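Local coordinates for Csc2 (Thermofilum pendens, PDB 4TXD), which probably binds CRISPR RNA as the Cas7-family backbone subunit of the type I-D interference complex, and carries a bound zinc ion, at residues Lys96-Thr101 against Ile193-Arg198. Residues are numbered along the deposited sequence; the frame is centred on the assembly and turned at random. Where two conformers were deposited one is given.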
ATOM      1  N   LYS A  96       2.483   7.446   5.583  1.00 18.32           N
ATOM      2  CA  LYS A  96       3.804   6.817   5.476  1.00 21.91           C
ATOM      3  C   LYS A  96       3.691   5.404   4.899  1.00 16.76           C
ATOM      4  O   LYS A  96       4.510   5.005   4.070  1.00 18.46           O
ATOM      5  CB  LYS A  96       4.526   6.768   6.829  1.00 19.82           C
ATOM      6  CG  LYS A  96       4.707   8.131   7.460  1.00 22.22           C
ATOM      7  CD  LYS A  96       5.638   8.076   8.673  1.00 18.94           C
ATOM      8  CE  LYS A  96       5.747   9.467   9.307  1.00 18.26           C
ATOM      9  NZ  LYS A  96       6.676   9.463  10.456  1.00 26.13           N
ATOM     10  N   LEU A  97       2.691   4.650   5.357  1.00 19.52           N
ATOM     11  CA  LEU A  97       2.437   3.313   4.831  1.00 21.56           C
ATOM     12  C   LEU A  97       2.138   3.374   3.325  1.00 22.87           C
ATOM     13  O   LEU A  97       2.679   2.578   2.536  1.00 21.22           O
ATOM     14  CB  LEU A  97       1.278   2.648   5.582  1.00 16.31           C
ATOM     15  CG  LEU A  97       1.611   2.264   7.028  1.00 18.55           C
ATOM     16  CD1 LEU A  97       0.361   1.843   7.751  1.00 17.77           C
ATOM     17  CD2 LEU A  97       2.648   1.126   7.066  1.00 22.26           C
ATOM     18  N   MET A  98       1.299   4.326   2.927  1.00 23.68           N
ATOM     19  CA  MET A  98       1.038   4.566   1.509  1.00 24.36           C
ATOM     20  C   MET A  98       2.314   4.822   0.734  1.00 21.86           C
ATOM     21  O   MET A  98       2.547   4.206  -0.306  1.00 25.03           O
ATOM     22  CB  MET A  98       0.109   5.777   1.308  1.00 26.28           C
ATOM     23  CG  MET A  98      -1.324   5.531   1.660  1.00 33.66           C
ATOM     24  SD  MET A  98      -2.212   4.751   0.308  1.00 29.91           S
ATOM     25  CE  MET A  98      -2.319   6.069  -0.869  1.00 23.90           C
ATOM     26  N   ALA A  99       3.109   5.766   1.218  1.00 18.59           N
ATOM     27  CA  ALA A  99       4.301   6.188   0.510  1.00 25.17           C
ATOM     28  C   ALA A  99       5.243   5.007   0.304  1.00 28.17           C
ATOM     29  O   ALA A  99       5.718   4.793  -0.814  1.00 21.73           O
ATOM     30  CB  ALA A  99       5.004   7.300   1.253  1.00 21.76           C
ATOM     31  N   VAL A 100       5.507   4.232   1.358  1.00 24.60           N
ATOM     32  CA  VAL A 100       6.525   3.186   1.219  1.00 22.58           C
ATOM     33  C   VAL A 100       5.976   2.024   0.398  1.00 19.16           C
ATOM     34  O   VAL A 100       6.731   1.380  -0.351  1.00 20.82           O
ATOM     35  CB  VAL A 100       7.062   2.655   2.587  1.00 22.91           C
ATOM     36  CG1 VAL A 100       7.748   3.770   3.374  1.00 23.56           C
ATOM     37  CG2 VAL A 100       5.967   1.968   3.411  1.00 18.85           C
ATOM     38  N   THR A 101       4.675   1.754   0.512  1.00 20.98           N
ATOM     39  CA  THR A 101       4.106   0.606  -0.182  1.00 22.71           C
ATOM     40  C   THR A 101       4.023   0.919  -1.677  1.00 29.00           C
ATOM     41  O   THR A 101       4.309   0.062  -2.530  1.00 23.64           O
ATOM     42  CB  THR A 101       2.717   0.223   0.351  1.00 21.45           C
ATOM     43  OG1 THR A 101       2.799  -0.082   1.751  1.00 23.89           O
ATOM     44  CG2 THR A 101       2.159  -0.999  -0.392  1.00 24.15           C
ATOM     45  N   ILE A 193      -7.776  10.373  -8.881  1.00 23.10           N
ATOM     46  CA  ILE A 193      -7.907   8.961  -8.557  1.00 23.43           C
ATOM     47  C   ILE A 193      -7.619   8.793  -7.071  1.00 26.07           C
ATOM     48  O   ILE A 193      -6.525   9.115  -6.625  1.00 22.81           O
ATOM     49  CB  ILE A 193      -6.921   8.078  -9.346  1.00 23.17           C
ATOM     50  CG1 ILE A 193      -6.997   8.366 -10.851  1.00 21.73           C
ATOM     51  CG2 ILE A 193      -7.178   6.606  -9.046  1.00 19.54           C
ATOM     52  CD1 ILE A 193      -6.004   7.561 -11.662  1.00 26.29           C
ATOM     53  N   LYS A 194      -8.602   8.324  -6.314  1.00 24.98           N
ATOM     54  CA  LYS A 194      -8.398   8.070  -4.891  0.66 21.14           C
ATOM     55  C   LYS A 194      -7.892   6.649  -4.677  1.00 19.14           C
ATOM     56  O   LYS A 194      -8.229   5.737  -5.427  1.00 21.26           O
ATOM     57  CB  LYS A 194      -9.687   8.283  -4.095  0.66 25.77           C
ATOM     58  CG  LYS A 194     -10.062   9.748  -3.889  0.66 34.23           C
ATOM     59  CD  LYS A 194     -11.301   9.879  -3.017  0.66 45.73           C
ATOM     60  CE  LYS A 194     -10.961  10.365  -1.618  0.66 49.85           C
ATOM     61  NZ  LYS A 194     -10.436  11.758  -1.646  0.66 44.69           N
ATOM     62  N   THR A 195      -7.074   6.462  -3.644  1.00 21.44           N
ATOM     63  CA  THR A 195      -6.543   5.121  -3.370  1.00 19.40           C
ATOM     64  C   THR A 195      -7.648   4.085  -3.091  1.00 21.44           C
ATOM     65  O   THR A 195      -8.646   4.365  -2.411  1.00 20.47           O
ATOM     66  CB  THR A 195      -5.550   5.147  -2.173  1.00 20.68           C
ATOM     67  OG1 THR A 195      -4.969   3.846  -2.010  1.00 18.37           O
ATOM     68  CG2 THR A 195      -6.256   5.562  -0.867  1.00 23.96           C
ATOM     69  N   ARG A 196      -7.469   2.886  -3.636  1.00 19.03           N
ATOM     70  CA  ARG A 196      -8.363   1.769  -3.361  1.00 20.40           C
ATOM     71  C   ARG A 196      -7.743   0.886  -2.268  1.00 20.63           C
ATOM     72  O   ARG A 196      -8.266  -0.170  -1.924  1.00 22.05           O
ATOM     73  CB  ARG A 196      -8.635   0.968  -4.651  1.00 19.43           C
ATOM     74  CG  ARG A 196      -9.841   1.506  -5.466  1.00 21.14           C
ATOM     75  CD  ARG A 196     -10.001   0.785  -6.821  1.00 21.66           C
ATOM     76  NE  ARG A 196      -8.870   1.086  -7.685  1.00 22.91           N
ATOM     77  CZ  ARG A 196      -8.375   0.282  -8.621  1.00 20.64           C
ATOM     78  NH1 ARG A 196      -8.916  -0.912  -8.855  1.00 21.17           N
ATOM     79  NH2 ARG A 196      -7.331   0.693  -9.322  1.00 22.27           N
ATOM     80  N   VAL A 197      -6.620   1.352  -1.739  1.00 20.02           N
ATOM     81  CA  VAL A 197      -5.913   0.705  -0.622  1.00 19.69           C
ATOM     82  C   VAL A 197      -5.830   1.718   0.524  1.00 19.34           C
ATOM     83  O   VAL A 197      -5.048   2.662   0.461  1.00 21.82           O
ATOM     84  CB  VAL A 197      -4.490   0.243  -1.030  1.00 22.97           C
ATOM     85  CG1 VAL A 197      -3.742  -0.407   0.156  1.00 20.14           C
ATOM     86  CG2 VAL A 197      -4.561  -0.712  -2.231  1.00 17.74           C
ATOM     87  N   ARG A 198      -6.680   1.551   1.534  1.00 19.48           N
ATOM     88  CA  ARG A 198      -6.733   2.477   2.660  0.57 22.16           C
ATOM     89  C   ARG A 198      -6.066   1.871   3.895  1.00 17.83           C
ATOM     90  O   ARG A 198      -6.540   0.872   4.422  1.00 22.10           O
ATOM     91  CB  ARG A 198      -8.182   2.837   2.996  0.57 27.58           C
ATOM     92  CG  ARG A 198      -8.868   3.727   1.978  0.57 31.49           C
ATOM     93  CD  ARG A 198      -9.724   4.780   2.678  0.57 38.47           C
ATOM     94  NE  ARG A 198     -11.144   4.677   2.351  0.57 46.82           N
ATOM     95  CZ  ARG A 198     -12.071   4.173   3.164  0.57 49.15           C
ATOM     96  NH1 ARG A 198     -11.737   3.712   4.363  0.57 29.40           N
ATOM     97  NH2 ARG A 198     -13.338   4.127   2.775  0.57 51.90           N
TER
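M98 and T195 meet tip to tip, and they make most of this small contact. The methyl CE of M98 lies 3.6 Å from CB of T195 and equally close to its OG1. The sulfur SD sits 3.5 Å from the carbonyl O of V197. No hydrogen bond crosses between the segments; the meeting is van der Waals packing. The M98 side chain leaves the helix with CG anti to the carbonyl carbon (chi1 -74°). Its chain then bends at both chi2 and chi3, which curls the thioether end along the loop. T195 is fixed from its own side. Its OG1 lies anti to the backbone N and donates to V197 O at 2.7 Å, from above the carbonyl plane. The V197 carbonyl thus accepts a hydrogen bond from the hydroxyl and also lies against the sulfur. Replacing T195 with an alanine would probably leave V197 O without this donor and open a gap beside the M98 methyl. On the helix, T101 OG1 and T101 N both donate to L97 O, from opposite faces of its plane. Further out, F174 of helix 169-174 touches M98, T101 and V197, and F199, further along strand 197-204, packs on L97, M98 and T101. Helix 94-115 therefore packs beside the start of strand 197-204, an inner strand of the antiparallel sheet of this RRM-type fold, with helices 169-174 and 252-263 also packing on V197 and T101.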